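Local coordinates for solute-binding protein (Thermoactinomyces vulgaris, PDB 2ZYO) that binds maltotetraose in a pocket between its two lobes and probably delivers maltodextrins and cyclodextrins to a membrane sugar transporter, at residues G16-L21 and T47-E52; K20-E25 and K73-V78; N105-V110 and P320-L325; Y153-N158 and F219-L224; Q163-L168 and R223-L228. One frame throughout, in Å; residues are numbered along the deposited sequence.

Contact 1. Residues G16-L21 and T47-E52; sequences GKPDKL and TGIQVE
Lys20 pairs with Gln50 and Leu21 with Val51 in the parallel start of a beta-alpha-beta unit, in which helix 30-47 links strands 20-25 and 50-55. Three backbone bonds join the edges: Gln50 N gives to Asp19 O, Leu21 N to Gln50 O at 2.8 Å, and Glu52 N to Leu21 O at 2.9 Å. The Asp19 bond is the most bent (146°). On the face carrying Lys20 and Gln50, the two side chains run alongside each other, and the bend of Lys20 at chi3 (-73°) carries its ammonium beyond the Gln50 amide to Glu52. Water links Asp19 OD2 with Gln50 OE1; another joins Lys17 NZ to Thr47 O, and a third does so, weakly at the lysine. On the side facing helix 293-302, CG2 of Ile49 meets Pro18 CG and Leu21 CG, with Tyr295 packing on Ile49. Thr47 OG1 accepts from Ile49 N in an ST turn. Lys20 closes a salt bridge, NZ to Glu52 OE1 at 2.9 Å, the nitrogen standing above the carboxylate plane.

Contact 2. Residues K20-E25 and K73-V78; sequences KLVVWE and KGADLV
Val23 and Leu77 form a single backbone bridge, with Val22 O taking both Asp76 N (2.8 Å) and Leu77 N, the second bond being much straighter, and Trp24 N giving to Leu77 O at 3.1 Å. Asp76 adds a side-chain link: its OD2 accepts from Val22 N at 2.8 Å through the anti lone pair. With CG set beside its own backbone N (chi1 -63°), the carboxylate comes back against strand 20-25, where OD2 also lies near Leu21 CD2. A water joins OD2 to Lys20 O, while OD1 is bonded to Ser290 OG, so both oxygens have partners. This is where the chain coming from helix 61-71 enters strand 77-81, beside strand 20-25, in the alpha/beta core of a periplasmic-binding-protein-type lobe. Ala75 sets its methyl squarely over the five-membered ring of Trp24, a CH-pi contact with CB 3.3 Å from the ring centroid and 1° off the normal. Val78 runs alongside the indole, its CG1 3.7 Å from Trp24 CE3. At the ring edge a water in the indole plane accepts from Trp24 NE1 and donates to Lys73 O. Val23 CG2 touches Leu77 CB, and Leu299 of helix 293-302 packs against both residues.

Contact 3. Residues N105-V110 and P320-L325; sequences NQFDDV and PPQKEL
Phe107 and Gln322 are joined by a single backbone bridge, where an inverse gamma turn centred on Pro321 meets the N-cap of helix 109-114. Asp108 N donates to Pro321 O at 2.9 Å from well above the carbonyl plane, and Lys323 N donates to Gln106 O at 2.9 Å. The same Pro321 oxygen sits at the edge of the Phe107 ring, in its plane, 3.4 Å from Phe107 CB. Phe107 also packs on Leu124 and Leu309, and CB of Gln106 lies over one face of its ring. Gln322 CG, placed by chi1 (-150°), lies 4.0 Å from Phe107 CE1; the bend at chi2 then lays CD against Gln106 O. Asp108 has CG opposite its own N (chi1 -176°), a setting that returns OD2 to the helix start, where it accepts from Ala111 N and, weakly, from Val110 N; its CB meanwhile meets Pro321 CB. Lys323 is straight beyond CG and reaches across the loop 105-108, its CD 3.2 Å from Asn105 O and its CE beside Phe107 O. At its end NZ makes a weak salt bridge with Asp109 OD1, at 3.4 Å.

Contact 4. Residues Y153-N158 and F219-L224; sequences YAKANN and FTEARL
Asn158 O is gripped side-on by Arg223, whose NE and NH2 both bond to this one oxygen. The contact joins two helix C-termini: Asn158 is the first residue beyond helix 147-157, and Arg223, which has positive phi, follows helix 206-220. NH2 lies 2.7 Å from Asn158 O, in the carbonyl plane and on a lone pair, whereas NE, at 3.0 Å from that oxygen, is tilted from the plane. NH2 also gives to Lys155 O at 2.6 Å, so the guanidinium spans two carbonyls at the end of helix 147-157, where its positive charge probably complements the negative end of the helix dipole. A bend at chi3 (-65°) turns the group to meet Asn158 O within its plane. In the reverse direction, Asn158 ND2 donates to Ala222 O at 2.8 Å, straight and on a lone pair. Its amide also holds strand 165-169, through OD1 to Gly166 N and ND2 to Val167 O. A leucine in place of Asn158 would probably leave Ala222 O, Val167 O and Gly166 N without these mates, loosening the join between helix end, loop and strand. Ala154 CB and Ala222 CB are in apolar contact. Lys155 and Glu221 run alongside each other; their salt bridge is long, and a water connects them, 2.8 Å from Lys155 NZ and 2.5 Å from Glu221 OE1.

Contact 5. Residues Q163-L168 and R223-L228; sequences QKYGVL and RLPQSL
A chi1 of -68° at Tyr165 aims its ring at Pro225, while the trans chi1 (175°) of Leu168 places CD1 over the centre of one face of that ring. The two residues flank the corner that strand 165-169 turns at Gly166 and Val167. The phenol and the proline come from opposite directions, and Tyr165 OH lies 3.2 Å from Pro225 CG and 3.3 Å from Pro225 CD. Arg223 O is near the plane of the Tyr165 ring, at its edge, 4.2 Å from CE1. Leu224 reaches from the loop to the strand: its CD2 is 3.8 Å from Leu168 CD1 and 3.6 Å from Val167 O, and it also approaches Tyr165 CE1. Leu168 CD1 in turn touches Pro225 CD, crossing the proline at about a right angle, and reaches Leu228 CD2 at 4.5 Å. Leu236 of helix 230-238 packs on both Tyr165 and Leu168, and Trp218 of helix 206-220 on Leu224. An alanine at Tyr165 would take away the ring face that Leu168 CD1 covers and is likely to open a gap beside Pro225, leaving the leucine branch less firmly held. No hydrogen bond joins the two segments, so loop 223-228 meets this strand corner through shape and apolar burial, with direct polar ties supplied by neighbouring residues such as Asn158.

Contacts 1 and 2 share Lys20 and Leu21 and lie on the two edges of strand 20-25; their centres are 11 Å apart, and Glu52 O accepts from Val23 N at 2.8 Å where they meet. Contacts 4 and 5 form a second cluster, sharing Arg223 and Leu224, with centres 7 Å apart. The clusters lie on opposite sides of the chain's centre, contacts 1 and 4 being 58 Å apart between centres. Contact 3, about 24 Å from contact 2 between centres, closes a long loop of chain within which contacts 4 and 5 are nested. The Leu228 side chain of contact 5 is about 10 Å from a glucose unit of the bound maltotetraose.

Contact 1. Residues G16-L21 and T47-E52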
# COMPACT_ATOMS: atom_id res chain seq x y z
N GLY A 16 -5.23 -28.91 -21.35
CA GLY A 16 -4.13 -29.16 -22.27
C GLY A 16 -2.95 -28.26 -21.95
O GLY A 16 -3.14 -27.14 -21.47
N LYS A 17 -1.75 -28.75 -22.21
CA LYS A 17 -0.53 -27.98 -21.96
C LYS A 17 -0.46 -26.79 -22.90
O LYS A 17 -0.51 -26.96 -24.12
CB LYS A 17 0.71 -28.85 -22.10
CG LYS A 17 2.00 -28.20 -21.61
CD LYS A 17 3.23 -29.03 -21.94
CE LYS A 17 3.43 -30.16 -20.95
NZ LYS A 17 4.61 -31.01 -21.30
N PRO A 18 -0.36 -25.57 -22.35
CA PRO A 18 -0.28 -24.39 -23.21
C PRO A 18 1.07 -24.32 -23.91
O PRO A 18 2.08 -24.71 -23.33
CB PRO A 18 -0.42 -23.22 -22.22
CG PRO A 18 0.07 -23.77 -20.92
CD PRO A 18 -0.31 -25.22 -20.92
N ASP A 19 1.08 -23.83 -25.15
CA ASP A 19 2.33 -23.59 -25.84
C ASP A 19 3.03 -22.40 -25.20
O ASP A 19 4.26 -22.33 -25.16
CB ASP A 19 2.10 -23.33 -27.34
CG ASP A 19 1.46 -21.97 -27.60
OD1 ASP A 19 0.28 -21.79 -27.26
OD2 ASP A 19 2.15 -21.10 -28.16
N LYS A 20 2.22 -21.46 -24.70
CA LYS A 20 2.72 -20.24 -24.11
C LYS A 20 1.76 -19.69 -23.06
O LYS A 20 0.54 -19.88 -23.13
CB LYS A 20 2.98 -19.18 -25.19
CG LYS A 20 1.75 -18.48 -25.73
CD LYS A 20 2.09 -17.48 -26.83
CE LYS A 20 2.75 -16.23 -26.27
NZ LYS A 20 2.82 -15.15 -27.29
N LEU A 21 2.33 -19.01 -22.07
CA LEU A 21 1.57 -18.22 -21.12
C LEU A 21 2.05 -16.79 -21.25
O LEU A 21 3.21 -16.55 -21.58
CB LEU A 21 1.77 -18.74 -19.69
CG LEU A 21 1.21 -20.14 -19.42
CD1 LEU A 21 1.76 -20.71 -18.11
CD2 LEU A 21 -0.32 -20.14 -19.41
N THR A 47 9.83 -26.21 -17.76
CA THR A 47 8.59 -26.81 -18.28
C THR A 47 8.51 -26.94 -19.79
O THR A 47 7.71 -27.74 -20.30
CB THR A 47 7.35 -26.01 -17.83
OG1 THR A 47 7.39 -24.71 -18.41
CG2 THR A 47 7.29 -25.89 -16.30
N GLY A 48 9.29 -26.14 -20.51
CA GLY A 48 9.20 -26.08 -21.97
C GLY A 48 8.05 -25.22 -22.47
O GLY A 48 7.78 -25.18 -23.67
N ILE A 49 7.36 -24.54 -21.55
CA ILE A 49 6.26 -23.64 -21.90
C ILE A 49 6.82 -22.24 -22.08
O ILE A 49 7.47 -21.71 -21.19
CB ILE A 49 5.17 -23.63 -20.80
CG1 ILE A 49 4.57 -25.04 -20.64
CG2 ILE A 49 4.08 -22.59 -21.10
CD1 ILE A 49 3.86 -25.27 -19.31
N GLN A 50 6.57 -21.64 -23.25
CA GLN A 50 6.98 -20.26 -23.49
C GLN A 50 6.26 -19.34 -22.51
O GLN A 50 5.06 -19.49 -22.28
CB GLN A 50 6.65 -19.83 -24.92
CG GLN A 50 7.10 -18.41 -25.27
CD GLN A 50 6.38 -17.82 -26.47
OE1 GLN A 50 5.81 -18.54 -27.30
NE2 GLN A 50 6.41 -16.50 -26.58
N VAL A 51 6.99 -18.41 -21.91
CA VAL A 51 6.36 -17.36 -21.11
C VAL A 51 6.75 -16.00 -21.66
O VAL A 51 7.91 -15.59 -21.56
CB VAL A 51 6.67 -17.47 -19.60
CG1 VAL A 51 5.94 -16.37 -18.84
CG2 VAL A 51 6.26 -18.83 -19.05
N GLU A 52 5.78 -15.32 -22.27
CA GLU A 52 5.99 -14.00 -22.82
C GLU A 52 5.69 -12.94 -21.77
O GLU A 52 4.58 -12.86 -21.26
CB GLU A 52 5.11 -13.78 -24.05
CG GLU A 52 5.38 -12.46 -24.78
CD GLU A 52 4.35 -12.11 -25.83
OE1 GLU A 52 3.26 -12.73 -25.85
OE2 GLU A 52 4.62 -11.21 -26.64
O HOH W 1 6.04 -29.34 -18.71
O HOH W 2 6.47 -29.21 -22.13
O HOH W 3 4.84 -20.83 -28.37
O HOH W 4 4.50 -16.90 -29.54

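Contact 2. Residues K20-E25 and K73-V78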
# COMPACT_ATOMS: atom_id res chain seq x y z
N LYS A 20 2.22 -21.46 -24.70
CA LYS A 20 2.72 -20.24 -24.11
C LYS A 20 1.76 -19.69 -23.06
O LYS A 20 0.54 -19.88 -23.13
CB LYS A 20 2.98 -19.18 -25.19
CG LYS A 20 1.75 -18.48 -25.73
CD LYS A 20 2.09 -17.48 -26.83
CE LYS A 20 2.75 -16.23 -26.27
NZ LYS A 20 2.82 -15.15 -27.29
N LEU A 21 2.33 -19.01 -22.07
CA LEU A 21 1.57 -18.22 -21.12
C LEU A 21 2.05 -16.79 -21.25
O LEU A 21 3.21 -16.55 -21.58
CB LEU A 21 1.77 -18.74 -19.69
CG LEU A 21 1.21 -20.14 -19.42
CD1 LEU A 21 1.76 -20.71 -18.11
CD2 LEU A 21 -0.32 -20.14 -19.41
N VAL A 22 1.15 -15.84 -21.02
CA VAL A 22 1.48 -14.42 -21.15
C VAL A 22 1.39 -13.73 -19.79
O VAL A 22 0.45 -13.95 -19.04
CB VAL A 22 0.55 -13.71 -22.18
CG1 VAL A 22 0.93 -12.23 -22.33
CG2 VAL A 22 0.62 -14.40 -23.54
N VAL A 23 2.40 -12.92 -19.50
CA VAL A 23 2.50 -12.20 -18.24
C VAL A 23 2.70 -10.72 -18.55
O VAL A 23 3.55 -10.38 -19.36
CB VAL A 23 3.69 -12.72 -17.39
CG1 VAL A 23 3.92 -11.86 -16.17
CG2 VAL A 23 3.46 -14.17 -16.97
N TRP A 24 1.91 -9.85 -17.92
CA TRP A 24 2.13 -8.41 -18.02
C TRP A 24 2.84 -7.90 -16.77
O TRP A 24 2.40 -8.16 -15.65
CB TRP A 24 0.81 -7.64 -18.20
CG TRP A 24 0.12 -7.85 -19.51
CD1 TRP A 24 0.63 -8.44 -20.63
CD2 TRP A 24 -1.21 -7.44 -19.84
NE1 TRP A 24 -0.31 -8.44 -21.64
CE2 TRP A 24 -1.45 -7.83 -21.18
CE3 TRP A 24 -2.23 -6.79 -19.14
CZ2 TRP A 24 -2.66 -7.58 -21.83
CZ3 TRP A 24 -3.44 -6.54 -19.78
CH2 TRP A 24 -3.64 -6.94 -21.11
N GLU A 25 3.94 -7.18 -16.98
CA GLU A 25 4.73 -6.64 -15.88
C GLU A 25 5.04 -5.16 -16.09
O GLU A 25 5.11 -4.69 -17.23
CB GLU A 25 6.02 -7.45 -15.70
CG GLU A 25 6.92 -7.02 -14.53
CD GLU A 25 6.23 -7.08 -13.18
OE1 GLU A 25 6.47 -8.05 -12.44
OE2 GLU A 25 5.45 -6.16 -12.86
N LYS A 73 -6.54 -11.53 -26.59
CA LYS A 73 -5.14 -11.09 -26.63
C LYS A 73 -4.62 -10.70 -25.25
O LYS A 73 -3.54 -10.11 -25.13
CB LYS A 73 -5.00 -9.91 -27.60
CG LYS A 73 -5.51 -10.17 -29.01
CD LYS A 73 -5.64 -8.88 -29.79
CE LYS A 73 -6.41 -9.09 -31.08
NZ LYS A 73 -6.48 -7.84 -31.89
N GLY A 74 -5.38 -11.04 -24.21
CA GLY A 74 -5.01 -10.68 -22.85
C GLY A 74 -3.96 -11.58 -22.24
O GLY A 74 -3.74 -12.70 -22.70
N ALA A 75 -3.32 -11.08 -21.19
CA ALA A 75 -2.36 -11.86 -20.42
C ALA A 75 -3.05 -12.92 -19.58
O ALA A 75 -4.22 -12.79 -19.23
CB ALA A 75 -1.56 -10.95 -19.51
N ASP A 76 -2.32 -13.99 -19.26
CA ASP A 76 -2.82 -14.98 -18.31
C ASP A 76 -2.64 -14.46 -16.89
O ASP A 76 -3.54 -14.58 -16.05
CB ASP A 76 -2.10 -16.31 -18.50
CG ASP A 76 -2.37 -16.91 -19.87
OD1 ASP A 76 -3.48 -17.44 -20.07
OD2 ASP A 76 -1.47 -16.84 -20.74
N LEU A 77 -1.47 -13.87 -16.63
CA LEU A 77 -1.19 -13.28 -15.32
C LEU A 77 -1.00 -11.77 -15.45
O LEU A 77 -0.30 -11.29 -16.34
CB LEU A 77 0.06 -13.91 -14.69
CG LEU A 77 0.07 -15.42 -14.41
CD1 LEU A 77 1.32 -15.79 -13.65
CD2 LEU A 77 -1.18 -15.88 -13.66
N VAL A 78 -1.66 -11.04 -14.54
CA VAL A 78 -1.60 -9.58 -14.50
C VAL A 78 -1.25 -9.13 -13.08
O VAL A 78 -1.27 -9.93 -12.15
CB VAL A 78 -2.93 -8.94 -14.95
CG1 VAL A 78 -3.18 -9.19 -16.44
CG2 VAL A 78 -4.10 -9.46 -14.12
O HOH W 5 -1.77 -18.22 -22.96
O HOH W 6 -0.65 -9.49 -24.32

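Contact 3. Residues N105-V110 and P320-L325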
# COMPACT_ATOMS: atom_id res chain seq x y z
N ASN A 105 -0.20 -20.18 3.31
CA ASN A 105 0.62 -20.06 4.51
C ASN A 105 2.11 -19.81 4.27
O ASN A 105 2.87 -19.63 5.22
CB ASN A 105 0.41 -21.28 5.42
CG ASN A 105 -0.94 -21.26 6.13
OD1 ASN A 105 -1.58 -20.22 6.27
ND2 ASN A 105 -1.37 -22.43 6.58
N GLN A 106 2.52 -19.81 3.00
CA GLN A 106 3.87 -19.37 2.63
C GLN A 106 4.00 -17.87 2.88
O GLN A 106 5.10 -17.35 3.05
CB GLN A 106 4.16 -19.64 1.16
CG GLN A 106 4.18 -21.11 0.74
CD GLN A 106 4.12 -21.29 -0.77
OE1 GLN A 106 4.30 -20.34 -1.54
NE2 GLN A 106 3.86 -22.52 -1.21
N PHE A 107 2.86 -17.18 2.90
CA PHE A 107 2.83 -15.73 2.89
C PHE A 107 2.21 -15.13 4.15
O PHE A 107 1.42 -15.78 4.83
CB PHE A 107 2.07 -15.23 1.66
CG PHE A 107 2.58 -15.79 0.36
CD1 PHE A 107 3.73 -15.26 -0.23
CD2 PHE A 107 1.93 -16.85 -0.26
CE1 PHE A 107 4.21 -15.79 -1.42
CE2 PHE A 107 2.41 -17.38 -1.45
CZ PHE A 107 3.55 -16.84 -2.04
N ASP A 108 2.60 -13.89 4.42
CA ASP A 108 2.06 -13.11 5.53
C ASP A 108 0.53 -13.13 5.53
O ASP A 108 -0.09 -12.91 4.49
CB ASP A 108 2.59 -11.67 5.44
CG ASP A 108 2.16 -10.81 6.60
OD1 ASP A 108 2.93 -10.71 7.59
OD2 ASP A 108 1.06 -10.22 6.53
N ASP A 109 -0.05 -13.42 6.69
CA ASP A 109 -1.51 -13.57 6.82
C ASP A 109 -2.28 -12.33 6.40
O ASP A 109 -3.32 -12.44 5.74
CB ASP A 109 -1.88 -13.96 8.26
CG ASP A 109 -1.49 -15.39 8.62
OD1 ASP A 109 -0.89 -16.10 7.78
OD2 ASP A 109 -1.79 -15.81 9.76
N VAL A 110 -1.78 -11.15 6.76
CA VAL A 110 -2.44 -9.89 6.44
C VAL A 110 -2.33 -9.55 4.95
O VAL A 110 -3.27 -9.02 4.35
CB VAL A 110 -1.93 -8.73 7.33
CG1 VAL A 110 -2.69 -7.44 7.06
CG2 VAL A 110 -2.05 -9.09 8.80
N PRO A 320 9.09 -8.58 0.10
CA PRO A 320 8.16 -9.66 -0.22
C PRO A 320 7.45 -10.14 1.05
O PRO A 320 8.12 -10.49 2.03
CB PRO A 320 9.08 -10.75 -0.78
CG PRO A 320 10.41 -10.51 -0.15
CD PRO A 320 10.47 -9.06 0.30
N PRO A 321 6.11 -10.16 1.05
CA PRO A 321 5.40 -10.60 2.25
C PRO A 321 5.35 -12.12 2.34
O PRO A 321 4.28 -12.73 2.36
CB PRO A 321 4.01 -9.98 2.09
CG PRO A 321 3.82 -9.88 0.62
CD PRO A 321 5.17 -9.79 -0.03
N GLN A 322 6.54 -12.71 2.37
CA GLN A 322 6.74 -14.15 2.42
C GLN A 322 7.30 -14.44 3.81
O GLN A 322 8.31 -13.86 4.21
CB GLN A 322 7.74 -14.55 1.33
CG GLN A 322 7.56 -15.95 0.74
CD GLN A 322 8.28 -17.05 1.52
OE1 GLN A 322 8.17 -18.22 1.17
NE2 GLN A 322 9.01 -16.67 2.57
N LYS A 323 6.64 -15.34 4.54
CA LYS A 323 6.90 -15.55 5.98
C LYS A 323 8.37 -15.76 6.33
O LYS A 323 8.91 -15.09 7.21
CB LYS A 323 6.04 -16.69 6.54
CG LYS A 323 4.57 -16.36 6.68
CD LYS A 323 3.85 -17.47 7.42
CE LYS A 323 2.38 -17.16 7.61
NZ LYS A 323 1.65 -18.32 8.21
N GLU A 324 9.01 -16.71 5.65
CA GLU A 324 10.42 -17.01 5.91
C GLU A 324 11.34 -15.84 5.57
O GLU A 324 12.28 -15.54 6.31
CB GLU A 324 10.87 -18.26 5.15
CG GLU A 324 10.36 -19.56 5.73
CD GLU A 324 11.15 -20.75 5.24
OE1 GLU A 324 12.30 -20.93 5.70
OE2 GLU A 324 10.64 -21.51 4.40
N LEU A 325 11.05 -15.17 4.45
CA LEU A 325 11.88 -14.06 3.99
C LEU A 325 11.81 -12.85 4.92
O LEU A 325 12.80 -12.14 5.10
CB LEU A 325 11.52 -13.65 2.56
CG LEU A 325 11.85 -14.67 1.46
CD1 LEU A 325 11.37 -14.19 0.11
CD2 LEU A 325 13.34 -14.98 1.42
O HOH W 7 7.01 -19.03 4.32

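Contact 4. Residues Y153-N158 and F219-L224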
# COMPACT_ATOMS: atom_id res chain seq x y z
N TYR A 153 8.24 16.50 20.20
CA TYR A 153 9.40 16.75 19.35
C TYR A 153 9.05 17.67 18.18
O TYR A 153 9.81 18.57 17.84
CB TYR A 153 9.97 15.41 18.84
CG TYR A 153 11.28 15.52 18.08
CD1 TYR A 153 12.50 15.54 18.76
CD2 TYR A 153 11.30 15.58 16.69
CE1 TYR A 153 13.71 15.63 18.06
CE2 TYR A 153 12.50 15.68 15.99
CZ TYR A 153 13.69 15.70 16.68
OH TYR A 153 14.88 15.79 15.99
N ALA A 154 7.88 17.44 17.57
CA ALA A 154 7.40 18.30 16.48
C ALA A 154 7.09 19.72 16.97
O ALA A 154 7.48 20.70 16.34
CB ALA A 154 6.19 17.68 15.80
N LYS A 155 6.38 19.82 18.10
CA LYS A 155 6.04 21.12 18.69
C LYS A 155 7.29 21.94 19.02
O LYS A 155 7.32 23.15 18.81
CB LYS A 155 5.20 20.94 19.94
CG LYS A 155 3.76 20.52 19.68
CD LYS A 155 2.90 20.70 20.93
CE LYS A 155 3.31 19.73 22.04
NZ LYS A 155 2.48 19.90 23.26
N ALA A 156 8.31 21.27 19.55
CA ALA A 156 9.54 21.93 19.96
C ALA A 156 10.42 22.34 18.78
O ALA A 156 11.06 23.39 18.81
CB ALA A 156 10.31 21.06 20.94
N ASN A 157 10.44 21.51 17.73
CA ASN A 157 11.43 21.64 16.66
C ASN A 157 10.92 22.17 15.31
O ASN A 157 11.73 22.51 14.44
CB ASN A 157 12.17 20.32 16.46
CG ASN A 157 13.00 19.92 17.67
OD1 ASN A 157 12.73 18.91 18.31
ND2 ASN A 157 14.00 20.73 17.99
N ASN A 158 9.60 22.23 15.12
CA ASN A 158 9.05 22.70 13.85
C ASN A 158 9.11 24.22 13.72
O ASN A 158 8.49 24.95 14.50
CB ASN A 158 7.62 22.18 13.63
CG ASN A 158 7.57 20.69 13.30
OD1 ASN A 158 8.59 20.01 13.27
ND2 ASN A 158 6.37 20.18 13.04
N PHE A 219 -1.50 21.08 12.67
CA PHE A 219 -1.53 22.40 12.04
C PHE A 219 -1.63 23.53 13.05
O PHE A 219 -1.01 24.58 12.87
CB PHE A 219 -2.65 22.46 10.99
CG PHE A 219 -2.47 21.48 9.87
CD1 PHE A 219 -1.68 21.80 8.78
CD2 PHE A 219 -3.06 20.21 9.92
CE1 PHE A 219 -1.49 20.89 7.74
CE2 PHE A 219 -2.87 19.30 8.89
CZ PHE A 219 -2.09 19.63 7.80
N THR A 220 -2.36 23.30 14.14
CA THR A 220 -2.56 24.32 15.18
C THR A 220 -1.42 24.38 16.21
O THR A 220 -1.15 25.44 16.78
CB THR A 220 -3.89 24.13 15.93
OG1 THR A 220 -3.92 22.83 16.53
CG2 THR A 220 -5.08 24.29 14.98
N GLU A 221 -0.78 23.24 16.46
CA GLU A 221 0.29 23.17 17.46
C GLU A 221 1.67 22.85 16.87
O GLU A 221 2.68 23.39 17.33
CB GLU A 221 -0.05 22.15 18.55
CG GLU A 221 -1.28 22.49 19.39
CD GLU A 221 -1.53 21.48 20.50
OE1 GLU A 221 -0.55 20.93 21.04
OE2 GLU A 221 -2.71 21.25 20.84
N ALA A 222 1.71 21.97 15.87
CA ALA A 222 2.97 21.55 15.26
C ALA A 222 3.34 22.38 14.02
O ALA A 222 4.33 22.11 13.35
CB ALA A 222 2.94 20.06 14.93
N ARG A 223 2.52 23.40 13.74
CA ARG A 223 2.81 24.43 12.74
C ARG A 223 3.14 23.93 11.33
O ARG A 223 3.94 24.55 10.62
CB ARG A 223 3.91 25.37 13.26
CG ARG A 223 3.57 26.08 14.57
CD ARG A 223 4.73 26.94 15.08
NE ARG A 223 5.90 26.14 15.45
CZ ARG A 223 6.13 25.64 16.67
NH1 ARG A 223 5.29 25.86 17.67
NH2 ARG A 223 7.23 24.93 16.88
N LEU A 224 2.53 22.83 10.91
CA LEU A 224 2.71 22.32 9.55
C LEU A 224 2.09 23.26 8.52
O LEU A 224 1.05 23.88 8.80
CB LEU A 224 2.13 20.91 9.40
CG LEU A 224 2.78 19.74 10.15
CD1 LEU A 224 2.31 18.42 9.56
CD2 LEU A 224 4.31 19.80 10.13
O HOH W 8 -0.11 19.05 22.65

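Contact 5. Residues Q163-L168 and R223-L228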
# COMPACT_ATOMS: atom_id res chain seq x y z
N GLN A 163 12.10 26.91 7.32
CA GLN A 163 11.96 25.67 6.55
C GLN A 163 12.68 24.50 7.22
O GLN A 163 13.25 23.63 6.55
CB GLN A 163 12.44 25.86 5.10
CG GLN A 163 11.80 27.03 4.36
CD GLN A 163 10.31 26.85 4.14
OE1 GLN A 163 9.84 25.74 3.87
NE2 GLN A 163 9.56 27.94 4.24
N LYS A 164 12.65 24.49 8.56
CA LYS A 164 13.27 23.44 9.36
C LYS A 164 12.20 22.76 10.20
O LYS A 164 11.35 23.43 10.79
CB LYS A 164 14.37 24.03 10.26
CG LYS A 164 15.54 23.09 10.55
CD LYS A 164 15.22 22.10 11.66
CE LYS A 164 16.15 20.90 11.64
NZ LYS A 164 15.62 19.79 12.49
N TYR A 165 12.23 21.43 10.24
CA TYR A 165 11.21 20.66 10.95
C TYR A 165 11.79 19.50 11.75
O TYR A 165 12.78 18.89 11.35
CB TYR A 165 10.18 20.10 9.96
CG TYR A 165 9.33 21.17 9.32
CD1 TYR A 165 8.11 21.55 9.89
CD2 TYR A 165 9.74 21.79 8.14
CE1 TYR A 165 7.33 22.54 9.30
CE2 TYR A 165 8.96 22.78 7.55
CZ TYR A 165 7.76 23.14 8.13
OH TYR A 165 6.99 24.12 7.54
N GLY A 166 11.17 19.22 12.89
CA GLY A 166 11.43 17.99 13.63
C GLY A 166 10.68 16.83 13.00
O GLY A 166 11.26 15.78 12.74
N VAL A 167 9.38 17.03 12.77
CA VAL A 167 8.55 16.03 12.10
C VAL A 167 7.67 16.72 11.06
O VAL A 167 6.96 17.69 11.38
CB VAL A 167 7.65 15.24 13.09
CG1 VAL A 167 6.99 14.05 12.37
CG2 VAL A 167 8.45 14.75 14.29
N LEU A 168 7.72 16.22 9.84
CA LEU A 168 6.94 16.76 8.73
C LEU A 168 6.38 15.61 7.91
O LEU A 168 7.10 14.69 7.56
CB LEU A 168 7.83 17.65 7.86
CG LEU A 168 7.28 18.25 6.56
CD1 LEU A 168 6.15 19.24 6.83
CD2 LEU A 168 8.40 18.92 5.79
N ARG A 223 2.52 23.40 13.74
CA ARG A 223 2.81 24.43 12.74
C ARG A 223 3.14 23.93 11.33
O ARG A 223 3.94 24.55 10.62
CB ARG A 223 3.91 25.37 13.26
CG ARG A 223 3.57 26.08 14.57
CD ARG A 223 4.73 26.94 15.08
NE ARG A 223 5.90 26.14 15.45
CZ ARG A 223 6.13 25.64 16.67
NH1 ARG A 223 5.29 25.86 17.67
NH2 ARG A 223 7.23 24.93 16.88
N LEU A 224 2.53 22.83 10.91
CA LEU A 224 2.71 22.32 9.55
C LEU A 224 2.09 23.26 8.52
O LEU A 224 1.05 23.88 8.80
CB LEU A 224 2.13 20.91 9.40
CG LEU A 224 2.78 19.74 10.15
CD1 LEU A 224 2.31 18.42 9.56
CD2 LEU A 224 4.31 19.80 10.13
N PRO A 225 2.71 23.39 7.33
CA PRO A 225 2.16 24.22 6.26
C PRO A 225 0.76 23.75 5.89
O PRO A 225 0.56 22.58 5.59
CB PRO A 225 3.13 24.00 5.10
CG PRO A 225 4.38 23.55 5.72
CD PRO A 225 3.99 22.76 6.93
N GLN A 226 -0.20 24.68 5.91
CA GLN A 226 -1.62 24.32 5.82
C GLN A 226 -2.11 23.90 4.42
O GLN A 226 -3.26 23.48 4.27
CB GLN A 226 -2.49 25.44 6.41
CG GLN A 226 -2.30 25.60 7.92
CD GLN A 226 -2.91 26.87 8.48
OE1 GLN A 226 -3.96 27.33 8.02
NE2 GLN A 226 -2.26 27.44 9.49
N SER A 227 -1.23 23.99 3.43
CA SER A 227 -1.54 23.54 2.07
C SER A 227 -0.42 22.68 1.48
O SER A 227 -0.15 22.72 0.28
CB SER A 227 -1.85 24.74 1.16
OG SER A 227 -2.91 25.52 1.69
N LEU A 228 0.21 21.88 2.34
CA LEU A 228 1.36 21.06 1.95
C LEU A 228 1.00 19.94 0.97
O LEU A 228 -0.15 19.49 0.92
CB LEU A 228 2.08 20.50 3.19
CG LEU A 228 1.37 19.47 4.09
CD1 LEU A 228 1.54 18.07 3.53
CD2 LEU A 228 1.91 19.53 5.51